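PDB 2C71: glycoside hydrolase, family 11\:clostridium cellulosome enzyme, dockerin type i\:polysaccharide from Clostridium thermocellum, which removes acetyl groups from xylan as a metal-dependent family 4 carbohydrate esterase, probably assisting breakdown of the plant cell wall. Local coordinates for residues K5-T10 and T150-H155; K33-V38 and G58-N63. All coordinates share one frame; numbering follows the deposited sequence.

Contact 1: residues K5-T10 and T150-H155; sequences KLVALT and TIILLH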
ATOM      1  N   LYS A   5       7.711 -11.906 -14.638  1.00 18.56           N
ATOM      2  CA  LYS A   5       6.526 -11.911 -13.768  1.00 13.59           C
ATOM      3  C   LYS A   5       6.703 -10.897 -12.666  1.00 11.37           C
ATOM      4  O   LYS A   5       7.706 -10.892 -11.994  1.00 12.62           O
ATOM      5  CB  LYS A   5       6.302 -13.263 -13.103  1.00 16.30           C
ATOM      6  CG  LYS A   5       5.823 -14.364 -14.005  1.00 18.35           C
ATOM      7  CD  LYS A   5       5.308 -15.534 -13.201  1.00 17.94           C
ATOM      8  CE  LYS A   5       6.415 -16.119 -12.388  1.00 22.72           C
ATOM      9  NZ  LYS A   5       6.615 -17.559 -12.650  1.00 26.27           N
ATOM     10  N   LEU A   6       5.714 -10.027 -12.517  1.00  8.81           N
ATOM     11  CA  LEU A   6       5.830  -8.873 -11.604  1.00  8.63           C
ATOM     12  C   LEU A   6       4.760  -8.914 -10.539  1.00  8.09           C
ATOM     13  O   LEU A   6       3.636  -9.272 -10.817  1.00 10.74           O
ATOM     14  CB  LEU A   6       5.691  -7.572 -12.354  1.00  8.81           C
ATOM     15  CG  LEU A   6       6.681  -7.327 -13.494  1.00  9.71           C
ATOM     16  CD1 LEU A   6       6.431  -5.992 -14.178  1.00 11.87           C
ATOM     17  CD2 LEU A   6       8.127  -7.462 -13.035  1.00 11.07           C
ATOM     18  N   VAL A   7       5.093  -8.562  -9.296  0.50  7.00           N
ATOM     19  CA  VAL A   7       4.073  -8.290  -8.253  0.50  7.03           C
ATOM     20  C   VAL A   7       4.434  -7.010  -7.557  0.50  6.38           C
ATOM     21  O   VAL A   7       5.593  -6.587  -7.524  0.50  6.74           O
ATOM     22  CB  VAL A   7       3.944  -9.426  -7.206  0.50  8.52           C
ATOM     23  CG1 VAL A   7       3.138 -10.645  -7.786  0.50  9.35           C
ATOM     24  CG2 VAL A   7       5.363  -9.831  -6.685  0.50  8.24           C
ATOM     25  N   ALA A   8       3.416  -6.438  -6.921  1.00  7.03           N
ATOM     26  CA  ALA A   8       3.574  -5.235  -6.118  1.00  6.55           C
ATOM     27  C   ALA A   8       3.173  -5.524  -4.668  1.00  6.04           C
ATOM     28  O   ALA A   8       2.005  -5.716  -4.377  1.00  7.40           O
ATOM     29  CB  ALA A   8       2.754  -4.126  -6.682  1.00  7.68           C
ATOM     30  N   LEU A   9       4.142  -5.451  -3.802  0.50  6.22           N
ATOM     31  CA  LEU A   9       3.931  -5.643  -2.415  0.50  6.14           C
ATOM     32  C   LEU A   9       3.518  -4.268  -1.830  0.50  5.74           C
ATOM     33  O   LEU A   9       4.260  -3.283  -2.015  0.50  5.47           O
ATOM     34  CB  LEU A   9       5.260  -6.195  -1.896  0.50  6.51           C
ATOM     35  CG  LEU A   9       5.317  -6.537  -0.423  0.50  6.97           C
ATOM     36  CD1 LEU A   9       4.379  -7.670  -0.065  0.50  8.51           C
ATOM     37  CD2 LEU A   9       6.779  -6.852  -0.047  0.50  8.20           C
ATOM     38  N   THR A  10       2.351  -4.171  -1.160  1.00  5.56           N
ATOM     39  CA  THR A  10       1.832  -2.909  -0.674  1.00  5.71           C
ATOM     40  C   THR A  10       1.391  -3.053   0.790  1.00  4.98           C
ATOM     41  O   THR A  10       1.015  -4.150   1.227  1.00  6.06           O
ATOM     42  CB  THR A  10       0.675  -2.372  -1.539  1.00  6.29           C
ATOM     43  OG1 THR A  10      -0.513  -3.094  -1.285  1.00  7.10           O
ATOM     44  CG2 THR A  10       1.005  -2.383  -3.040  1.00  8.77           C
ATOM     45  N   THR A 150      -0.218  -9.283  -9.866  1.00  7.05           N
ATOM     46  CA  THR A 150      -0.990  -9.097  -8.628  1.00  6.98           C
ATOM     47  C   THR A 150      -0.449  -7.915  -7.815  1.00  6.13           C
ATOM     48  O   THR A 150       0.759  -7.764  -7.608  1.00  6.80           O
ATOM     49  CB  THR A 150      -0.912 -10.361  -7.780  1.00  7.51           C
ATOM     50  OG1 THR A 150      -1.505 -11.459  -8.491  1.00  9.15           O
ATOM     51  CG2 THR A 150      -1.514 -10.233  -6.399  1.00  8.68           C
ATOM     52  N   ILE A 151      -1.397  -7.160  -7.241  1.00  6.16           N
ATOM     53  CA  ILE A 151      -1.140  -6.198  -6.174  1.00  5.79           C
ATOM     54  C   ILE A 151      -1.441  -6.920  -4.857  1.00  5.51           C
ATOM     55  O   ILE A 151      -2.550  -7.425  -4.693  1.00  6.60           O
ATOM     56  CB  ILE A 151      -1.981  -4.950  -6.345  1.00  6.18           C
ATOM     57  CG1 ILE A 151      -1.655  -4.219  -7.662  1.00  6.38           C
ATOM     58  CG2 ILE A 151      -1.853  -4.028  -5.130  1.00  7.06           C
ATOM     59  CD1 ILE A 151      -2.645  -3.079  -8.019  1.00  8.31           C
ATOM     60  N   ILE A 152      -0.464  -7.022  -3.972  1.00  5.41           N
ATOM     61  CA  ILE A 152      -0.604  -7.726  -2.687  1.00  5.55           C
ATOM     62  C   ILE A 152      -0.904  -6.686  -1.616  1.00  4.96           C
ATOM     63  O   ILE A 152      -0.124  -5.740  -1.436  1.00  5.96           O
ATOM     64  CB  ILE A 152       0.710  -8.432  -2.317  1.00  6.00           C
ATOM     65  CG1 ILE A 152       1.174  -9.428  -3.400  1.00  7.04           C
ATOM     66  CG2 ILE A 152       0.547  -9.131  -0.968  1.00  7.45           C
ATOM     67  CD1 ILE A 152       2.588  -9.852  -3.247  1.00  8.86           C
ATOM     68  N   LEU A 153      -2.027  -6.826  -0.926  1.00  5.50           N
ATOM     69  CA  LEU A 153      -2.483  -5.917   0.133  1.00  5.42           C
ATOM     70  C   LEU A 153      -2.121  -6.550   1.491  1.00  4.96           C
ATOM     71  O   LEU A 153      -2.738  -7.539   1.918  1.00  6.04           O
ATOM     72  CB  LEU A 153      -3.953  -5.650   0.011  1.00  5.92           C
ATOM     73  CG  LEU A 153      -4.538  -4.554   0.928  1.00  7.42           C
ATOM     74  CD1 LEU A 153      -5.975  -4.269   0.490  1.00  9.00           C
ATOM     75  CD2 LEU A 153      -4.487  -4.846   2.410  1.00  8.97           C
ATOM     76  N   LEU A 154      -1.098  -6.001   2.157  1.00  5.03           N
ATOM     77  CA  LEU A 154      -0.728  -6.295   3.522  1.00  4.46           C
ATOM     78  C   LEU A 154      -0.848  -5.027   4.360  1.00  4.52           C
ATOM     79  O   LEU A 154      -1.101  -3.947   3.849  1.00  5.01           O
ATOM     80  CB  LEU A 154       0.703  -6.885   3.579  1.00  5.15           C
ATOM     81  CG  LEU A 154       0.861  -8.236   2.910  1.00  7.18           C
ATOM     82  CD1 LEU A 154       2.356  -8.604   2.828  1.00  8.65           C
ATOM     83  CD2 LEU A 154       0.071  -9.337   3.689  1.00  9.86           C
ATOM     84  N   HIS A 155      -0.649  -5.176   5.670  1.00  4.77           N
ATOM     85  CA  HIS A 155      -0.649  -4.029   6.593  1.00  5.15           C
ATOM     86  C   HIS A 155       0.719  -3.951   7.245  1.00  5.11           C
ATOM     87  O   HIS A 155       1.202  -4.938   7.827  1.00  6.04           O
ATOM     88  CB  HIS A 155      -1.694  -4.238   7.704  1.00  5.44           C
ATOM     89  CG  HIS A 155      -3.099  -4.251   7.184  1.00  5.99           C
ATOM     90  ND1 HIS A 155      -3.652  -5.325   6.521  1.00  6.34           N
ATOM     91  CD2 HIS A 155      -4.043  -3.277   7.173  1.00  7.75           C
ATOM     92  CE1 HIS A 155      -4.878  -5.009   6.131  1.00  7.98           C
ATOM     93  NE2 HIS A 155      -5.137  -3.767   6.508  1.00  9.42           N
TER
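The carbonyl of I152 is the flat group that T10 grips twice. T10 N lies 2.9 Å from I152 O, close to the line of the C=O bond, although its N-H is bent away from the oxygen (137°), and T10 OG1 donates to I152 O from 2.7 Å, 35° out of the carbonyl plane. The hydroxyl reaches that oxygen because chi1 sets OG1 between its own backbone N and carbonyl carbon; OG1 is also hydrogen-bonded to R102 NH2, so one side chain links the paired backbones to a neighbouring loop. The backbone hydrogen bonds follow the usual parallel pattern: A8 bonds to T150 and I152, with I152 N 2.8 Å from A8 O, and T10 to I152 and L154, the residues flanking their partners I151 and L153. The local axes, 4.8 Å apart at closest, diverge by 19°, an ordinary sheet twist.

The side chains sort onto two faces. On one, T10 CG2 meets I151 CG2 at 3.9 Å. On the other, in the L9 conformer considered, CD1 lies 4.2 Å from I152 CG2 and also touches L154 CD1. Almost every touching residue is buried. This central sheet packing is consistent with the distorted beta/alpha barrel of the NodB family: A8 and I151 rest against L185 of helix 185-192, whereas V7 and L9 lean on F182 of strand 181-182.

Contact 2: residues K33-V38 and G58-N63; sequences KATFMV and GHEIGN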
ATOM      1  N   LYS A  33      11.685  -3.353  -3.277  1.00  6.92           N
ATOM      2  CA  LYS A  33      10.875  -2.115  -3.268  1.00  7.18           C
ATOM      3  C   LYS A  33       9.427  -2.436  -3.069  1.00  6.64           C
ATOM      4  O   LYS A  33       8.947  -3.438  -3.578  1.00 10.03           O
ATOM      5  CB  LYS A  33      11.063  -1.351  -4.602  1.00  9.22           C
ATOM      6  CG  LYS A  33      12.550  -0.882  -4.802  1.00 11.28           C
ATOM      7  CD  LYS A  33      12.762  -0.129  -6.077  1.00 15.24           C
ATOM      8  CE  LYS A  33      14.300   0.203  -6.276  1.00 17.81           C
ATOM      9  NZ  LYS A  33      15.256  -0.997  -6.214  1.00 20.11           N
ATOM     10  N   ALA A  34       8.712  -1.539  -2.408  1.00  5.63           N
ATOM     11  CA  ALA A  34       7.285  -1.725  -2.086  1.00  5.31           C
ATOM     12  C   ALA A  34       6.597  -0.371  -2.117  1.00  4.36           C
ATOM     13  O   ALA A  34       7.206   0.666  -2.368  1.00  5.70           O
ATOM     14  CB  ALA A  34       7.118  -2.428  -0.761  1.00  6.97           C
ATOM     15  N   THR A  35       5.295  -0.395  -1.833  1.00  4.66           N
ATOM     16  CA  THR A  35       4.460   0.798  -1.789  1.00  4.70           C
ATOM     17  C   THR A  35       3.730   0.849  -0.449  1.00  4.33           C
ATOM     18  O   THR A  35       3.169  -0.166  -0.028  1.00  6.36           O
ATOM     19  CB  THR A  35       3.449   0.836  -2.938  1.00  5.59           C
ATOM     20  OG1 THR A  35       4.142   0.639  -4.188  1.00  5.98           O
ATOM     21  CG2 THR A  35       2.684   2.138  -3.005  1.00  6.44           C
ATOM     22  N   PHE A  36       3.742   1.997   0.194  1.00  4.12           N
ATOM     23  CA  PHE A  36       3.075   2.232   1.492  1.00  4.48           C
ATOM     24  C   PHE A  36       1.900   3.167   1.276  1.00  4.08           C
ATOM     25  O   PHE A  36       2.092   4.288   0.800  1.00  5.04           O
ATOM     26  CB  PHE A  36       4.060   2.819   2.502  1.00  4.33           C
ATOM     27  CG  PHE A  36       5.149   1.866   2.877  1.00  4.50           C
ATOM     28  CD1 PHE A  36       6.295   1.710   2.095  1.00  4.99           C
ATOM     29  CD2 PHE A  36       5.006   1.047   4.002  1.00  4.99           C
ATOM     30  CE1 PHE A  36       7.230   0.761   2.435  1.00  5.65           C
ATOM     31  CE2 PHE A  36       5.969   0.111   4.331  1.00  5.94           C
ATOM     32  CZ  PHE A  36       7.086  -0.009   3.529  1.00  5.70           C
ATOM     33  N   MET A  37       0.712   2.714   1.625  1.00  4.30           N
ATOM     34  CA  MET A  37      -0.533   3.504   1.528  1.00  4.61           C
ATOM     35  C   MET A  37      -0.771   4.063   2.926  1.00  4.07           C
ATOM     36  O   MET A  37      -1.151   3.328   3.851  1.00  5.25           O
ATOM     37  CB  MET A  37      -1.705   2.644   1.029  1.00  5.06           C
ATOM     38  CG  MET A  37      -1.410   1.881  -0.236  1.00  5.74           C
ATOM     39  SD  MET A  37      -0.870   2.813  -1.682  1.00  7.05           S
ATOM     40  CE  MET A  37      -2.456   3.514  -2.177  1.00  8.13           C
ATOM     41  N   VAL A  38      -0.456   5.339   3.083  1.00  4.39           N
ATOM     42  CA  VAL A  38      -0.357   5.955   4.425  1.00  4.45           C
ATOM     43  C   VAL A  38      -1.595   6.744   4.782  1.00  4.27           C
ATOM     44  O   VAL A  38      -2.371   7.229   3.940  1.00  5.04           O
ATOM     45  CB  VAL A  38       0.906   6.835   4.546  1.00  5.73           C
ATOM     46  CG1 VAL A  38       2.165   6.004   4.309  1.00  6.61           C
ATOM     47  CG2 VAL A  38       0.859   8.041   3.662  1.00  6.70           C
ATOM     48  N   GLY A  58      13.712   3.783  -2.290  1.00  8.30           N
ATOM     49  CA  GLY A  58      13.096   3.381  -3.543  1.00  8.66           C
ATOM     50  C   GLY A  58      11.642   2.962  -3.461  1.00  7.41           C
ATOM     51  O   GLY A  58      11.078   2.470  -4.440  1.00  8.72           O
ATOM     52  N   HIS A  59      11.029   3.100  -2.291  1.00  5.02           N
ATOM     53  CA  HIS A  59       9.629   2.761  -2.132  1.00  5.21           C
ATOM     54  C   HIS A  59       8.767   3.897  -2.624  1.00  5.45           C
ATOM     55  O   HIS A  59       9.228   5.047  -2.769  1.00  8.45           O
ATOM     56  CB  HIS A  59       9.321   2.444  -0.666  1.00  5.42           C
ATOM     57  CG  HIS A  59      10.222   1.407  -0.088  1.00  5.17           C
ATOM     58  ND1 HIS A  59      10.305   0.161  -0.637  1.00  6.68           N
ATOM     59  CD2 HIS A  59      11.037   1.466   0.977  1.00  6.79           C
ATOM     60  CE1 HIS A  59      11.186  -0.502   0.088  1.00  6.52           C
ATOM     61  NE2 HIS A  59      11.649   0.254   1.062  1.00  7.50           N
ATOM     62  N   GLU A  60       7.505   3.616  -2.844  1.00  5.26           N
ATOM     63  CA  GLU A  60       6.485   4.585  -3.252  1.00  5.62           C
ATOM     64  C   GLU A  60       5.517   4.813  -2.095  1.00  4.81           C
ATOM     65  O   GLU A  60       5.263   3.890  -1.301  1.00  5.73           O
ATOM     66  CB  GLU A  60       5.792   4.081  -4.495  1.00  6.32           C
ATOM     67  CG  GLU A  60       4.699   4.977  -5.021  1.00  7.90           C
ATOM     68  CD  GLU A  60       4.175   4.612  -6.379  1.00  9.44           C
ATOM     69  OE1 GLU A  60       4.474   3.508  -6.866  1.00 10.39           O
ATOM     70  OE2 GLU A  60       3.446   5.445  -6.959  1.00 12.02           O
ATOM     71  N   ILE A  61       4.933   6.005  -2.033  1.00  4.81           N
ATOM     72  CA  ILE A  61       3.913   6.327  -1.039  1.00  4.72           C
ATOM     73  C   ILE A  61       2.611   6.656  -1.783  1.00  4.79           C
ATOM     74  O   ILE A  61       2.591   7.494  -2.704  1.00  5.87           O
ATOM     75  CB  ILE A  61       4.356   7.536  -0.160  1.00  5.26           C
ATOM     76  CG1 ILE A  61       5.671   7.204   0.568  1.00  6.78           C
ATOM     77  CG2 ILE A  61       3.239   7.895   0.806  1.00  6.81           C
ATOM     78  CD1 ILE A  61       6.222   8.385   1.354  1.00  9.14           C
ATOM     79  N   GLY A  62       1.538   6.002  -1.355  1.00  4.64           N
ATOM     80  CA  GLY A  62       0.200   6.317  -1.796  1.00  5.63           C
ATOM     81  C   GLY A  62      -0.681   6.778  -0.644  1.00  4.56           C
ATOM     82  O   GLY A  62      -0.255   6.916   0.497  1.00  5.14           O
ATOM     83  N   ASN A  63      -1.949   7.066  -0.987  1.00  4.73           N
ATOM     84  CA  ASN A  63      -2.882   7.732  -0.079  1.00  4.52           C
ATOM     85  C   ASN A  63      -3.915   6.722   0.441  1.00  4.57           C
ATOM     86  O   ASN A  63      -4.600   6.088  -0.378  1.00  5.37           O
ATOM     87  CB  ASN A  63      -3.545   8.866  -0.878  1.00  5.14           C
ATOM     88  CG  ASN A  63      -4.373   9.820  -0.090  1.00  5.16           C
ATOM     89  OD1 ASN A  63      -5.182   9.433   0.769  1.00  6.36           O
ATOM     90  ND2 ASN A  63      -4.245  11.120  -0.390  1.00  6.14           N
TER
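F36 drives the edge of its ring onto a face of the H59 imidazole: CE1 lies 3.9 Å above the imidazole plane, displaced toward its rim, and H59 CG falls in the plane of the phenyl ring. With planes at 76° and centroids 5.6 Å apart, the pair is a T-shaped stack. The imidazole is fixed from its edge as well, because A34 N donates to H59 ND1 at 2.9 Å, only 13° out of the ring plane. H59 chi1 of -53°, with CG anti to the carbonyl carbon, turns the ring back toward A34.

Beside this aromatic end the two segments pair in parallel through E60 N to A34 O, F36 N to E60 O, G62 N to F36 O and V38 N to G62 O; the last donor stands well above the carbonyl plane. T35, E60 and M37 share a face. There M37, bent at chi2 and chi3, lays SD 3.7 Å from G62 CA, and its CE continues to the backbone of N63. On the opposite face V38 CG2 touches I61 CG2 at 3.7 Å, beneath I90 of helix 76-94 and I51 of helix 45-56. That second helix connects the strands as a beta-alpha-beta unit and ends in a Schellman motif with G58 as C-prime; the methylenes of K33 cross over G58 O, CD at 3.5 Å.

Polar ends on the T35 face are satisfied beyond the pair: T35 OG1 meets L185 N, and E60 OE2 meets T186 OG1. Chemically, an ND1 that accepts a peptide N-H carries no proton there, so H59 is probably neutral and protonated on NE2, its buried ring placed by the ND1 bond, the F36 edge and, among its other neighbours, L24 and L27 of helix 17-30.

How the contacts relate
Both contacts belong to one parallel sheet, their centres about 11 Å apart, and contact 2 is nested along the chain within the loop that contact 1 closes. Strand 6-12 pairs with both 151-155, in contact 1, and 35-38, of contact 2; there L9 O lies 3.1 Å from T35 N, a probable hydrogen bond, and T10 CB packs 3.7 Å from T35 O. The magnesium ion sits near the C-terminal ends of these strands, bound by D13 and H64, which directly follow strands 6-12 and 60-63. The side chain of L153 is about 7 Å from the ion, and that of M37 about 8 Å. R102 touches both contacts, through T10, I151 and L153, and through M37.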